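PDB 1O75: 47 KDA membrane antigen from Treponema pallidum, which binds penicillin and has zinc-stimulated carboxypeptidase activity on synthetic depsipeptides, possibly acting as a D,D-carboxypeptidase that reduces peptidoglycan cross-linking. Local coordinates for residues Glu7-Tyr17 and Val152-Pro163; Gly26-Ala34 and Asp46-Ser54. The protein carries 2 engineered substitutions. One frame throughout, in Å; residues are numbered along the deposited sequence.

Interaction 1 of 2, residues Glu7-Tyr17 and Val152-Pro163. Engineered in segment 7-17: Ser-9 (natural residue His).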
ATOM      1  N   GLU B   7      -3.845 -18.373 -47.519  1.00 72.25           N
ATOM      2  CA  GLU B   7      -2.699 -18.462 -46.570  1.00 72.46           C
ATOM      3  C   GLU B   7      -3.177 -18.572 -45.122  1.00 70.47           C
ATOM      4  O   GLU B   7      -4.031 -19.398 -44.787  1.00 70.63           O
ATOM      5  CB  GLU B   7      -1.816 -17.221 -46.693  1.00 74.84           C
ATOM      6  CG  GLU B   7      -1.336 -16.915 -48.091  1.00 78.95           C
ATOM      7  CD  GLU B   7      -0.276 -15.830 -48.094  1.00 81.08           C
ATOM      8  OE1 GLU B   7      -0.556 -14.715 -47.588  1.00 82.23           O
ATOM      9  OE2 GLU B   7       0.838 -16.098 -48.596  1.00 81.48           O
ATOM     10  N   THR B   8      -2.603 -17.723 -44.273  1.00 67.27           N
ATOM     11  CA  THR B   8      -2.930 -17.667 -42.853  1.00 63.45           C
ATOM     12  C   THR B   8      -2.911 -16.205 -42.424  1.00 61.01           C
ATOM     13  O   THR B   8      -1.950 -15.489 -42.716  1.00 60.79           O
ATOM     14  CB  THR B   8      -1.884 -18.434 -42.006  1.00 63.81           C
ATOM     15  OG1 THR B   8      -1.951 -19.833 -42.306  1.00 62.61           O
ATOM     16  CG2 THR B   8      -2.134 -18.217 -40.513  1.00 62.71           C
ATOM     17  N   SER B   9      -3.968 -15.756 -41.749  1.00 57.37           N
ATOM     18  CA  SER B   9      -4.020 -14.372 -41.275  1.00 55.49           C
ATOM     19  C   SER B   9      -3.699 -14.295 -39.777  1.00 53.23           C
ATOM     20  O   SER B   9      -4.017 -15.207 -39.009  1.00 52.62           O
ATOM     21  CB  SER B   9      -5.389 -13.759 -41.559  1.00 55.94           C
ATOM     22  OG  SER B   9      -6.425 -14.616 -41.133  1.00 60.21           O
ATOM     23  N   TYR B  10      -3.072 -13.197 -39.375  1.00 50.43           N
ATOM     24  CA  TYR B  10      -2.665 -12.994 -37.996  1.00 48.42           C
ATOM     25  C   TYR B  10      -3.294 -11.765 -37.349  1.00 47.00           C
ATOM     26  O   TYR B  10      -3.419 -10.722 -37.982  1.00 47.29           O
ATOM     27  CB  TYR B  10      -1.143 -12.885 -37.927  1.00 48.69           C
ATOM     28  CG  TYR B  10      -0.427 -14.120 -38.438  1.00 50.94           C
ATOM     29  CD1 TYR B  10      -0.131 -14.276 -39.796  1.00 51.15           C
ATOM     30  CD2 TYR B  10      -0.046 -15.135 -37.563  1.00 49.52           C
ATOM     31  CE1 TYR B  10       0.533 -15.411 -40.262  1.00 50.95           C
ATOM     32  CE2 TYR B  10       0.613 -16.270 -38.013  1.00 49.64           C
ATOM     33  CZ  TYR B  10       0.901 -16.403 -39.359  1.00 51.76           C
ATOM     34  OH  TYR B  10       1.556 -17.526 -39.790  1.00 51.16           O
ATOM     35  N   GLY B  11      -3.684 -11.902 -36.084  1.00 42.71           N
ATOM     36  CA  GLY B  11      -4.291 -10.798 -35.370  1.00 40.40           C
ATOM     37  C   GLY B  11      -4.738 -11.194 -33.970  1.00 40.29           C
ATOM     38  O   GLY B  11      -4.202 -12.139 -33.369  1.00 37.63           O
ATOM     39  N   TYR B  12      -5.719 -10.462 -33.452  1.00 38.22           N
ATOM     40  CA  TYR B  12      -6.257 -10.716 -32.125  1.00 36.98           C
ATOM     41  C   TYR B  12      -7.683 -11.199 -32.208  1.00 36.89           C
ATOM     42  O   TYR B  12      -8.443 -10.797 -33.094  1.00 37.28           O
ATOM     43  CB  TYR B  12      -6.201  -9.443 -31.272  1.00 36.52           C
ATOM     44  CG  TYR B  12      -4.804  -9.076 -30.825  1.00 37.43           C
ATOM     45  CD1 TYR B  12      -4.113  -9.880 -29.922  1.00 35.93           C
ATOM     46  CD2 TYR B  12      -4.166  -7.932 -31.315  1.00 37.75           C
ATOM     47  CE1 TYR B  12      -2.819  -9.557 -29.515  1.00 38.92           C
ATOM     48  CE2 TYR B  12      -2.870  -7.602 -30.917  1.00 39.04           C
ATOM     49  CZ  TYR B  12      -2.202  -8.419 -30.015  1.00 38.90           C
ATOM     50  OH  TYR B  12      -0.914  -8.119 -29.625  1.00 40.56           O
ATOM     51  N   ALA B  13      -8.046 -12.060 -31.267  1.00 35.06           N
ATOM     52  CA  ALA B  13      -9.389 -12.607 -31.205  1.00 35.41           C
ATOM     53  C   ALA B  13      -9.829 -12.657 -29.748  1.00 34.49           C
ATOM     54  O   ALA B  13      -9.002 -12.718 -28.840  1.00 36.74           O
ATOM     55  CB  ALA B  13      -9.425 -14.008 -31.817  1.00 34.37           C
ATOM     56  N   THR B  14     -11.132 -12.642 -29.536  1.00 33.69           N
ATOM     57  CA  THR B  14     -11.696 -12.664 -28.204  1.00 33.90           C
ATOM     58  C   THR B  14     -12.078 -14.090 -27.852  1.00 34.66           C
ATOM     59  O   THR B  14     -12.918 -14.682 -28.528  1.00 35.89           O
ATOM     60  CB  THR B  14     -12.934 -11.747 -28.134  1.00 32.46           C
ATOM     61  OG1 THR B  14     -12.510 -10.395 -28.331  1.00 33.35           O
ATOM     62  CG2 THR B  14     -13.636 -11.858 -26.790  1.00 33.89           C
ATOM     63  N   LEU B  15     -11.437 -14.643 -26.816  1.00 30.48           N
ATOM     64  CA  LEU B  15     -11.727 -16.014 -26.381  1.00 30.33           C
ATOM     65  C   LEU B  15     -12.207 -16.074 -24.938  1.00 27.64           C
ATOM     66  O   LEU B  15     -11.689 -15.370 -24.056  1.00 27.22           O
ATOM     67  CB  LEU B  15     -10.461 -16.902 -26.505  1.00 30.31           C
ATOM     68  CG  LEU B  15      -9.982 -17.439 -27.861  1.00 33.87           C
ATOM     69  CD1 LEU B  15      -9.652 -16.286 -28.797  1.00 34.25           C
ATOM     70  CD2 LEU B  15      -8.732 -18.322 -27.634  1.00 31.85           C
ATOM     71  N   SER B  16     -13.202 -16.911 -24.699  1.00 26.77           N
ATOM     72  CA  SER B  16     -13.705 -17.126 -23.362  1.00 28.45           C
ATOM     73  C   SER B  16     -12.592 -17.854 -22.587  1.00 28.16           C
ATOM     74  O   SER B  16     -11.677 -18.406 -23.183  1.00 26.72           O
ATOM     75  CB  SER B  16     -14.922 -18.030 -23.406  1.00 29.95           C
ATOM     76  OG  SER B  16     -14.532 -19.338 -23.782  1.00 31.11           O
ATOM     77  N   TYR B  17     -12.675 -17.857 -21.267  1.00 28.47           N
ATOM     78  CA  TYR B  17     -11.661 -18.563 -20.489  1.00 29.52           C
ATOM     79  C   TYR B  17     -11.594 -20.040 -20.920  1.00 30.86           C
ATOM     80  O   TYR B  17     -10.494 -20.591 -21.083  1.00 29.31           O
ATOM     81  CB  TYR B  17     -11.973 -18.465 -19.001  1.00 26.93           C
ATOM     82  CG  TYR B  17     -11.612 -17.122 -18.420  1.00 29.78           C
ATOM     83  CD1 TYR B  17     -10.295 -16.669 -18.446  1.00 31.09           C
ATOM     84  CD2 TYR B  17     -12.570 -16.337 -17.781  1.00 32.69           C
ATOM     85  CE1 TYR B  17      -9.932 -15.481 -17.840  1.00 33.63           C
ATOM     86  CE2 TYR B  17     -12.217 -15.134 -17.165  1.00 35.12           C
ATOM     87  CZ  TYR B  17     -10.897 -14.721 -17.198  1.00 36.33           C
ATOM     88  OH  TYR B  17     -10.536 -13.547 -16.572  1.00 41.62           O
ATOM     89  N   VAL B 152     -17.042 -11.660 -15.875  1.00 33.43           N
ATOM     90  CA  VAL B 152     -15.937 -11.637 -16.820  1.00 33.52           C
ATOM     91  C   VAL B 152     -15.934 -12.958 -17.612  1.00 34.35           C
ATOM     92  O   VAL B 152     -15.864 -14.034 -17.018  1.00 34.53           O
ATOM     93  CB  VAL B 152     -14.615 -11.456 -16.068  1.00 33.24           C
ATOM     94  CG1 VAL B 152     -13.479 -11.198 -17.072  1.00 32.53           C
ATOM     95  CG2 VAL B 152     -14.750 -10.291 -15.071  1.00 34.96           C
ATOM     96  N   HIS B 153     -15.986 -12.869 -18.938  1.00 32.81           N
ATOM     97  CA  HIS B 153     -16.070 -14.054 -19.799  1.00 34.21           C
ATOM     98  C   HIS B 153     -14.768 -14.599 -20.351  1.00 34.46           C
ATOM     99  O   HIS B 153     -14.686 -15.784 -20.699  1.00 34.09           O
ATOM    100  CB  HIS B 153     -16.954 -13.772 -21.013  1.00 36.35           C
ATOM    101  CG  HIS B 153     -18.365 -13.424 -20.672  1.00 39.74           C
ATOM    102  ND1 HIS B 153     -19.482 -14.186 -20.621  1.00 39.74           N
ATOM    103  CD2 HIS B 153     -18.756 -12.143 -20.344  1.00 43.23           C
ATOM    104  CE1 HIS B 153     -20.521 -13.355 -20.268  1.00 44.68           C
ATOM    105  NE2 HIS B 153     -20.057 -12.128 -20.109  1.00 42.36           N
ATOM    106  N   GLY B 154     -13.782 -13.716 -20.475  1.00 31.26           N
ATOM    107  CA  GLY B 154     -12.514 -14.098 -21.046  1.00 30.89           C
ATOM    108  C   GLY B 154     -11.683 -12.903 -21.468  1.00 28.68           C
ATOM    109  O   GLY B 154     -11.853 -11.789 -20.965  1.00 29.12           O
ATOM    110  N   MET B 155     -10.797 -13.138 -22.419  1.00 27.82           N
ATOM    111  CA  MET B 155      -9.863 -12.129 -22.875  1.00 29.09           C
ATOM    112  C   MET B 155     -10.192 -11.573 -24.251  1.00 30.37           C
ATOM    113  O   MET B 155     -10.470 -12.318 -25.190  1.00 29.16           O
ATOM    114  CB  MET B 155      -8.448 -12.728 -22.842  1.00 29.28           C
ATOM    115  CG  MET B 155      -8.000 -13.111 -21.415  1.00 27.89           C
ATOM    116  SD  MET B 155      -6.815 -14.463 -21.444  1.00 34.31           S
ATOM    117  CE  MET B 155      -7.983 -15.846 -21.454  1.00 31.20           C
ATOM    118  N   LYS B 156     -10.167 -10.249 -24.362  1.00 30.57           N
ATOM    119  CA  LYS B 156     -10.500  -9.605 -25.633  1.00 31.10           C
ATOM    120  C   LYS B 156      -9.415  -9.737 -26.682  1.00 29.84           C
ATOM    121  O   LYS B 156      -9.726  -9.866 -27.866  1.00 32.53           O
ATOM    122  CB  LYS B 156     -10.820  -8.108 -25.426  1.00 29.64           C
ATOM    123  CG  LYS B 156     -12.111  -7.841 -24.674  1.00 29.48           C
ATOM    124  CD  LYS B 156     -12.497  -6.348 -24.722  1.00 33.35           C
ATOM    125  CE  LYS B 156     -11.462  -5.480 -24.054  1.00 35.25           C
ATOM    126  NZ  LYS B 156     -11.743  -3.999 -24.179  1.00 36.08           N
ATOM    127  N   PHE B 157      -8.154  -9.716 -26.255  1.00 27.78           N
ATOM    128  CA  PHE B 157      -7.021  -9.780 -27.170  1.00 28.64           C
ATOM    129  C   PHE B 157      -6.056 -10.977 -27.029  1.00 29.94           C
ATOM    130  O   PHE B 157      -5.043 -10.915 -26.332  1.00 28.37           O
ATOM    131  CB  PHE B 157      -6.216  -8.469 -27.083  1.00 31.89           C
ATOM    132  CG  PHE B 157      -7.069  -7.228 -27.149  1.00 33.36           C
ATOM    133  CD1 PHE B 157      -7.742  -6.890 -28.321  1.00 37.79           C
ATOM    134  CD2 PHE B 157      -7.244  -6.427 -26.021  1.00 35.03           C
ATOM    135  CE1 PHE B 157      -8.591  -5.758 -28.371  1.00 37.69           C
ATOM    136  CE2 PHE B 157      -8.086  -5.294 -26.056  1.00 36.05           C
ATOM    137  CZ  PHE B 157      -8.757  -4.963 -27.232  1.00 36.62           C
ATOM    138  N   VAL B 158      -6.378 -12.057 -27.724  1.00 29.52           N
ATOM    139  CA  VAL B 158      -5.541 -13.244 -27.737  1.00 31.09           C
ATOM    140  C   VAL B 158      -4.872 -13.299 -29.117  1.00 30.72           C
ATOM    141  O   VAL B 158      -5.565 -13.304 -30.132  1.00 32.82           O
ATOM    142  CB  VAL B 158      -6.393 -14.528 -27.556  1.00 29.17           C
ATOM    143  CG1 VAL B 158      -5.490 -15.765 -27.670  1.00 30.62           C
ATOM    144  CG2 VAL B 158      -7.122 -14.496 -26.202  1.00 30.91           C
ATOM    145  N   PRO B 159      -3.529 -13.343 -29.179  1.00 32.91           N
ATOM    146  CA  PRO B 159      -2.885 -13.398 -30.495  1.00 32.78           C
ATOM    147  C   PRO B 159      -3.152 -14.745 -31.169  1.00 35.66           C
ATOM    148  O   PRO B 159      -2.867 -15.815 -30.605  1.00 33.36           O
ATOM    149  CB  PRO B 159      -1.412 -13.170 -30.177  1.00 31.37           C
ATOM    150  CG  PRO B 159      -1.266 -13.774 -28.805  1.00 32.26           C
ATOM    151  CD  PRO B 159      -2.528 -13.330 -28.098  1.00 31.50           C
ATOM    152  N   VAL B 160      -3.724 -14.697 -32.370  1.00 36.54           N
ATOM    153  CA  VAL B 160      -4.035 -15.929 -33.083  1.00 37.26           C
ATOM    154  C   VAL B 160      -3.583 -15.982 -34.543  1.00 39.06           C
ATOM    155  O   VAL B 160      -3.287 -14.950 -35.167  1.00 37.23           O
ATOM    156  CB  VAL B 160      -5.558 -16.235 -33.053  1.00 37.70           C
ATOM    157  CG1 VAL B 160      -6.008 -16.551 -31.628  1.00 36.02           C
ATOM    158  CG2 VAL B 160      -6.355 -15.048 -33.619  1.00 39.22           C
ATOM    159  N   ALA B 161      -3.507 -17.211 -35.052  1.00 40.04           N
ATOM    160  CA  ALA B 161      -3.165 -17.496 -36.450  1.00 41.31           C
ATOM    161  C   ALA B 161      -4.436 -18.171 -36.933  1.00 42.38           C
ATOM    162  O   ALA B 161      -4.866 -19.170 -36.350  1.00 42.47           O
ATOM    163  CB  ALA B 161      -1.988 -18.457 -36.546  1.00 39.61           C
ATOM    164  N   VAL B 162      -5.050 -17.614 -37.973  1.00 42.94           N
ATOM    165  CA  VAL B 162      -6.306 -18.135 -38.496  1.00 44.96           C
ATOM    166  C   VAL B 162      -6.160 -18.616 -39.939  1.00 47.44           C
ATOM    167  O   VAL B 162      -5.785 -17.844 -40.822  1.00 47.07           O
ATOM    168  CB  VAL B 162      -7.418 -17.042 -38.455  1.00 45.32           C
ATOM    169  CG1 VAL B 162      -8.726 -17.582 -39.025  1.00 44.55           C
ATOM    170  CG2 VAL B 162      -7.622 -16.562 -37.026  1.00 45.61           C
ATOM    171  N   PRO B 163      -6.452 -19.902 -40.188  1.00 49.14           N
ATOM    172  CA  PRO B 163      -6.341 -20.440 -41.547  1.00 51.39           C
ATOM    173  C   PRO B 163      -7.390 -19.762 -42.420  1.00 52.42           C
ATOM    174  O   PRO B 163      -8.491 -19.465 -41.960  1.00 51.22           O
ATOM    175  CB  PRO B 163      -6.632 -21.932 -41.361  1.00 50.46           C
ATOM    176  CG  PRO B 163      -6.308 -22.183 -39.905  1.00 51.54           C
ATOM    177  CD  PRO B 163      -6.863 -20.952 -39.242  1.00 48.75           C
TER
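With chi1 at -66°, Thr-14 holds OG1 anti to its own carbonyl carbon and beside its backbone N, turned to Lys-156; the Tyr-17 ring (chi1 -77°, chi2 -61°) is swung flat over Gly-154. Thr-14 sits where the antiparallel beta ladder changes step, Tyr-17 just beyond its end. From the engineered Ser-9, paired with Val-162, to Ala-13/Val-158, hydrogen-bonded and non-hydrogen-bonded pairs follow in strict order, and the bond from Val-160 N to Gly-11 O is short (2.8 Å) and nearly straight. Then the register slips by one residue, a beta bulge, and pairing resumes at Leu-15/Met-155. At the slip, Lys-156 O takes the Thr-14 hydroxyl instead of a backbone N-H of 7-17: OG1 donates to it at 2.9 Å, in the carbonyl plane on a lone pair. Past the bulge, Gly-154 CA sits 3.9 Å above the centre of the Tyr-17 ring, a CH-pi contact, while Met-155 CE comes 3.9 Å from Tyr-17 CD1. Tyr-17 N donates to His-153 O (2.9 Å). On one face Tyr-12 CD1 lies 3.8 Å from Phe-157 CB, the side chains crossing at about a right angle; on the other, Leu-15 rests on Val-158. Helix 17-25 starts directly after Ser-16, its N-cap, and sends Tyr-20 onto Met-155 and Val-158. Strand 8-16 also pairs with strand 177-178, and strand 190-194 borders 157-163.

Interaction 2 of 2, residues Gly26-Ala34 and Asp46-Ser54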
ATOM      1  N   GLY B  26      -4.905 -29.352 -22.914  1.00 28.34           N
ATOM      2  CA  GLY B  26      -5.207 -30.535 -23.704  1.00 30.29           C
ATOM      3  C   GLY B  26      -6.584 -31.084 -23.361  1.00 31.45           C
ATOM      4  O   GLY B  26      -6.752 -32.289 -23.219  1.00 32.59           O
ATOM      5  N   GLN B  27      -7.576 -30.209 -23.226  1.00 31.04           N
ATOM      6  CA  GLN B  27      -8.936 -30.630 -22.891  1.00 30.78           C
ATOM      7  C   GLN B  27      -9.879 -30.063 -23.954  1.00 32.83           C
ATOM      8  O   GLN B  27      -9.440 -29.710 -25.049  1.00 35.28           O
ATOM      9  CB  GLN B  27      -9.330 -30.085 -21.515  1.00 32.93           C
ATOM     10  CG  GLN B  27      -8.515 -30.625 -20.342  1.00 32.56           C
ATOM     11  CD  GLN B  27      -8.764 -32.097 -20.098  1.00 32.80           C
ATOM     12  OE1 GLN B  27      -9.820 -32.629 -20.468  1.00 30.72           O
ATOM     13  NE2 GLN B  27      -7.798 -32.768 -19.452  1.00 32.22           N
ATOM     14  N   SER B  28     -11.179 -30.016 -23.667  1.00 32.13           N
ATOM     15  CA  SER B  28     -12.111 -29.427 -24.640  1.00 34.04           C
ATOM     16  C   SER B  28     -12.856 -28.303 -23.929  1.00 34.96           C
ATOM     17  O   SER B  28     -12.940 -28.282 -22.704  1.00 33.69           O
ATOM     18  CB  SER B  28     -13.141 -30.435 -25.144  1.00 31.22           C
ATOM     19  OG  SER B  28     -14.046 -30.777 -24.115  1.00 32.45           O
ATOM     20  N   ARG B  29     -13.403 -27.378 -24.700  1.00 37.43           N
ATOM     21  CA  ARG B  29     -14.141 -26.280 -24.092  1.00 40.04           C
ATOM     22  C   ARG B  29     -15.239 -26.794 -23.164  1.00 39.14           C
ATOM     23  O   ARG B  29     -15.352 -26.357 -22.016  1.00 38.60           O
ATOM     24  CB  ARG B  29     -14.746 -25.384 -25.173  1.00 42.22           C
ATOM     25  CG  ARG B  29     -15.579 -24.235 -24.607  1.00 48.33           C
ATOM     26  CD  ARG B  29     -15.938 -23.217 -25.695  1.00 53.10           C
ATOM     27  NE  ARG B  29     -16.559 -23.866 -26.840  1.00 56.14           N
ATOM     28  CZ  ARG B  29     -17.673 -24.583 -26.761  1.00 58.76           C
ATOM     29  NH1 ARG B  29     -18.276 -24.728 -25.591  1.00 61.19           N
ATOM     30  NH2 ARG B  29     -18.177 -25.166 -27.840  1.00 60.24           N
ATOM     31  N   ASP B  30     -16.016 -27.761 -23.638  1.00 38.55           N
ATOM     32  CA  ASP B  30     -17.123 -28.280 -22.843  1.00 37.75           C
ATOM     33  C   ASP B  30     -16.730 -28.894 -21.532  1.00 36.88           C
ATOM     34  O   ASP B  30     -17.450 -28.783 -20.535  1.00 34.84           O
ATOM     35  CB  ASP B  30     -17.954 -29.254 -23.682  1.00 43.91           C
ATOM     36  CG  ASP B  30     -18.645 -28.549 -24.832  1.00 47.98           C
ATOM     37  OD1 ASP B  30     -19.205 -27.458 -24.584  1.00 51.47           O
ATOM     38  OD2 ASP B  30     -18.624 -29.056 -25.972  1.00 52.60           O
ATOM     39  N   VAL B  31     -15.577 -29.548 -21.517  1.00 34.05           N
ATOM     40  CA  VAL B  31     -15.082 -30.136 -20.282  1.00 32.91           C
ATOM     41  C   VAL B  31     -14.659 -29.031 -19.306  1.00 31.72           C
ATOM     42  O   VAL B  31     -14.689 -29.219 -18.090  1.00 31.85           O
ATOM     43  CB  VAL B  31     -13.888 -31.066 -20.590  1.00 33.65           C
ATOM     44  CG1 VAL B  31     -12.973 -31.178 -19.393  1.00 37.80           C
ATOM     45  CG2 VAL B  31     -14.433 -32.428 -21.023  1.00 32.79           C
ATOM     46  N   LEU B  32     -14.274 -27.876 -19.832  1.00 30.44           N
ATOM     47  CA  LEU B  32     -13.850 -26.778 -18.964  1.00 31.82           C
ATOM     48  C   LEU B  32     -15.022 -25.878 -18.512  1.00 34.55           C
ATOM     49  O   LEU B  32     -14.831 -24.903 -17.770  1.00 32.89           O
ATOM     50  CB  LEU B  32     -12.776 -25.954 -19.670  1.00 29.39           C
ATOM     51  CG  LEU B  32     -11.456 -26.684 -19.958  1.00 27.22           C
ATOM     52  CD1 LEU B  32     -10.436 -25.686 -20.487  1.00 27.31           C
ATOM     53  CD2 LEU B  32     -10.955 -27.362 -18.685  1.00 28.37           C
ATOM     54  N   LEU B  33     -16.230 -26.220 -18.942  1.00 35.77           N
ATOM     55  CA  LEU B  33     -17.423 -25.457 -18.565  1.00 40.66           C
ATOM     56  C   LEU B  33     -18.292 -26.345 -17.680  1.00 44.46           C
ATOM     57  O   LEU B  33     -18.583 -27.482 -18.036  1.00 48.39           O
ATOM     58  CB  LEU B  33     -18.202 -25.035 -19.821  1.00 38.61           C
ATOM     59  CG  LEU B  33     -17.530 -24.000 -20.729  1.00 36.11           C
ATOM     60  CD1 LEU B  33     -18.368 -23.793 -21.949  1.00 37.17           C
ATOM     61  CD2 LEU B  33     -17.368 -22.664 -19.991  1.00 36.10           C
ATOM     62  N   ALA B  34     -18.702 -25.857 -16.518  1.00 47.82           N
ATOM     63  CA  ALA B  34     -19.531 -26.682 -15.639  1.00 51.52           C
ATOM     64  C   ALA B  34     -20.954 -26.128 -15.534  1.00 54.96           C
ATOM     65  O   ALA B  34     -21.589 -25.819 -16.557  1.00 57.51           O
ATOM     66  CB  ALA B  34     -18.893 -26.779 -14.261  1.00 51.55           C
ATOM     67  N   ASP B  46     -15.493 -18.270  -6.397  1.00 34.26           N
ATOM     68  CA  ASP B  46     -15.744 -18.832  -7.731  1.00 34.13           C
ATOM     69  C   ASP B  46     -14.976 -20.154  -7.658  1.00 33.66           C
ATOM     70  O   ASP B  46     -13.819 -20.228  -8.051  1.00 32.80           O
ATOM     71  CB  ASP B  46     -15.140 -17.944  -8.825  1.00 34.30           C
ATOM     72  CG  ASP B  46     -15.253 -18.565 -10.213  1.00 38.72           C
ATOM     73  OD1 ASP B  46     -15.641 -19.754 -10.324  1.00 39.65           O
ATOM     74  OD2 ASP B  46     -14.953 -17.860 -11.201  1.00 39.96           O
ATOM     75  N   ALA B  47     -15.633 -21.191  -7.158  1.00 32.88           N
ATOM     76  CA  ALA B  47     -14.988 -22.481  -6.964  1.00 33.06           C
ATOM     77  C   ALA B  47     -15.181 -23.517  -8.060  1.00 31.96           C
ATOM     78  O   ALA B  47     -14.843 -24.680  -7.870  1.00 34.26           O
ATOM     79  CB  ALA B  47     -15.441 -23.059  -5.619  1.00 33.91           C
ATOM     80  N   GLY B  48     -15.702 -23.108  -9.207  1.00 31.38           N
ATOM     81  CA  GLY B  48     -15.930 -24.061 -10.277  1.00 30.16           C
ATOM     82  C   GLY B  48     -14.813 -24.193 -11.286  1.00 31.62           C
ATOM     83  O   GLY B  48     -13.624 -24.109 -10.957  1.00 32.57           O
ATOM     84  N   MET B  49     -15.218 -24.429 -12.524  1.00 29.84           N
ATOM     85  CA  MET B  49     -14.298 -24.578 -13.630  1.00 29.46           C
ATOM     86  C   MET B  49     -14.059 -23.239 -14.330  1.00 28.29           C
ATOM     87  O   MET B  49     -13.711 -22.266 -13.660  1.00 27.80           O
ATOM     88  CB  MET B  49     -14.828 -25.647 -14.593  1.00 31.21           C
ATOM     89  CG  MET B  49     -14.786 -27.080 -13.979  1.00 30.60           C
ATOM     90  SD  MET B  49     -13.062 -27.637 -13.596  1.00 33.90           S
ATOM     91  CE  MET B  49     -12.439 -27.898 -15.263  1.00 29.52           C
ATOM     92  N   PHE B  50     -14.235 -23.167 -15.648  1.00 26.02           N
ATOM     93  CA  PHE B  50     -13.953 -21.924 -16.356  1.00 29.40           C
ATOM     94  C   PHE B  50     -15.111 -21.088 -16.900  1.00 30.79           C
ATOM     95  O   PHE B  50     -14.900 -20.210 -17.746  1.00 30.76           O
ATOM     96  CB  PHE B  50     -12.932 -22.190 -17.472  1.00 28.11           C
ATOM     97  CG  PHE B  50     -11.578 -22.606 -16.937  1.00 28.78           C
ATOM     98  CD1 PHE B  50     -11.302 -23.946 -16.666  1.00 27.89           C
ATOM     99  CD2 PHE B  50     -10.621 -21.634 -16.619  1.00 28.05           C
ATOM    100  CE1 PHE B  50     -10.075 -24.315 -16.075  1.00 28.99           C
ATOM    101  CE2 PHE B  50      -9.395 -21.985 -16.030  1.00 28.50           C
ATOM    102  CZ  PHE B  50      -9.124 -23.323 -15.759  1.00 27.79           C
ATOM    103  N   ASP B  51     -16.311 -21.345 -16.401  1.00 33.69           N
ATOM    104  CA  ASP B  51     -17.504 -20.594 -16.805  1.00 39.22           C
ATOM    105  C   ASP B  51     -17.336 -19.140 -16.386  1.00 41.17           C
ATOM    106  O   ASP B  51     -16.575 -18.846 -15.469  1.00 41.08           O
ATOM    107  CB  ASP B  51     -18.731 -21.156 -16.110  1.00 41.40           C
ATOM    108  CG  ASP B  51     -18.856 -22.642 -16.289  1.00 45.83           C
ATOM    109  OD1 ASP B  51     -19.719 -23.069 -17.087  1.00 48.04           O
ATOM    110  OD2 ASP B  51     -18.077 -23.379 -15.636  1.00 46.65           O
ATOM    111  N   ALA B  52     -18.069 -18.239 -17.036  1.00 44.83           N
ATOM    112  CA  ALA B  52     -17.976 -16.810 -16.732  1.00 48.72           C
ATOM    113  C   ALA B  52     -18.052 -16.397 -15.255  1.00 52.70           C
ATOM    114  O   ALA B  52     -19.026 -16.697 -14.538  1.00 52.22           O
ATOM    115  CB  ALA B  52     -19.019 -16.053 -17.529  1.00 48.10           C
ATOM    116  N   VAL B  53     -17.002 -15.684 -14.827  1.00 55.90           N
ATOM    117  CA  VAL B  53     -16.854 -15.146 -13.467  1.00 58.98           C
ATOM    118  C   VAL B  53     -17.918 -14.063 -13.146  1.00 59.25           C
ATOM    119  O   VAL B  53     -17.657 -12.888 -13.400  1.00 61.59           O
ATOM    120  CB  VAL B  53     -15.430 -14.506 -13.308  1.00 61.38           C
ATOM    121  CG1 VAL B  53     -15.289 -13.793 -11.960  1.00 63.36           C
ATOM    122  CG2 VAL B  53     -14.356 -15.578 -13.439  1.00 63.28           C
ATOM    123  N   SER B  54     -19.082 -14.449 -12.598  1.00 57.64           N
ATOM    124  CA  SER B  54     -20.170 -13.509 -12.248  1.00 58.39           C
ATOM    125  C   SER B  54     -20.332 -13.271 -10.738  1.00 57.38           C
ATOM    126  O   SER B  54     -21.174 -13.902 -10.086  1.00 58.48           O
ATOM    127  CB  SER B  54     -21.511 -13.997 -12.774  1.00 57.71           C
ATOM    128  OG  SER B  54     -22.541 -13.100 -12.360  1.00 61.06           O
TER
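Leu-32 lays its CB and CD2 alongside the Phe-50 ring, the two side chains pointing the same way, with CB 3.9 Å from Phe-50 CD1. The contact joins two largely irregular segments within the N-terminal Tp47 domain, the second running into strand 53-56, and illustrates how such chain is held by two hydrogen bonds, one backbone to backbone and one to a carboxylate, beside a small apolar cluster. The first segment bends through an ST motif, in which Ser-28 OG accepts from Val-31 N, and the turn presents Leu-32 O to the second segment. That oxygen takes the amide of Phe-50 at 2.8 Å, nearly along the C=O axis, and lies in the plane of the Phe-50 ring at its edge. Met-49, its CB directed toward 26-34, is bent at both chi2 (-63°) and chi3 (-71°), which brings CE 3.8 Å from Leu-32 CD2, meeting the leucine at about a right angle, while its CG passes near Ala-34 CB. Leu-32 also leans on Ala-18 and Trp-21 of helix 17-25, and Trp-21 meets the Phe-50 ring, so the cluster is shared with the helix. Lys-279 bonds to the carbonyls of Met-49 and Asp-51 and forms a salt bridge with Asp-46. At the far end, Asp-51 OD2 receives Ala-34 N on its syn lone pair, 2.7 Å away, with an N-H...O angle of 175°.

In the fold
From the N terminus, the chain first lays down strand 8-16, whose partner arrives only much later, at 152-163; interaction 1 therefore closes a loop of 134 residues. Helix 17-25 follows at once and leads into 26-34, which interaction 2 ties to 46-54 across only 11 intervening residues. The short closure is thus nested wholly inside the long one. The two meet where 46-54 runs into strand 53-56, a neighbour of strand 143-163 in the same sheet: Val-152 N and Val-53 O lie 2.8 Å apart, probably hydrogen-bonded, and Ala-52 packs against His-153. Together they join the first helix and its following loop to the mixed sheet.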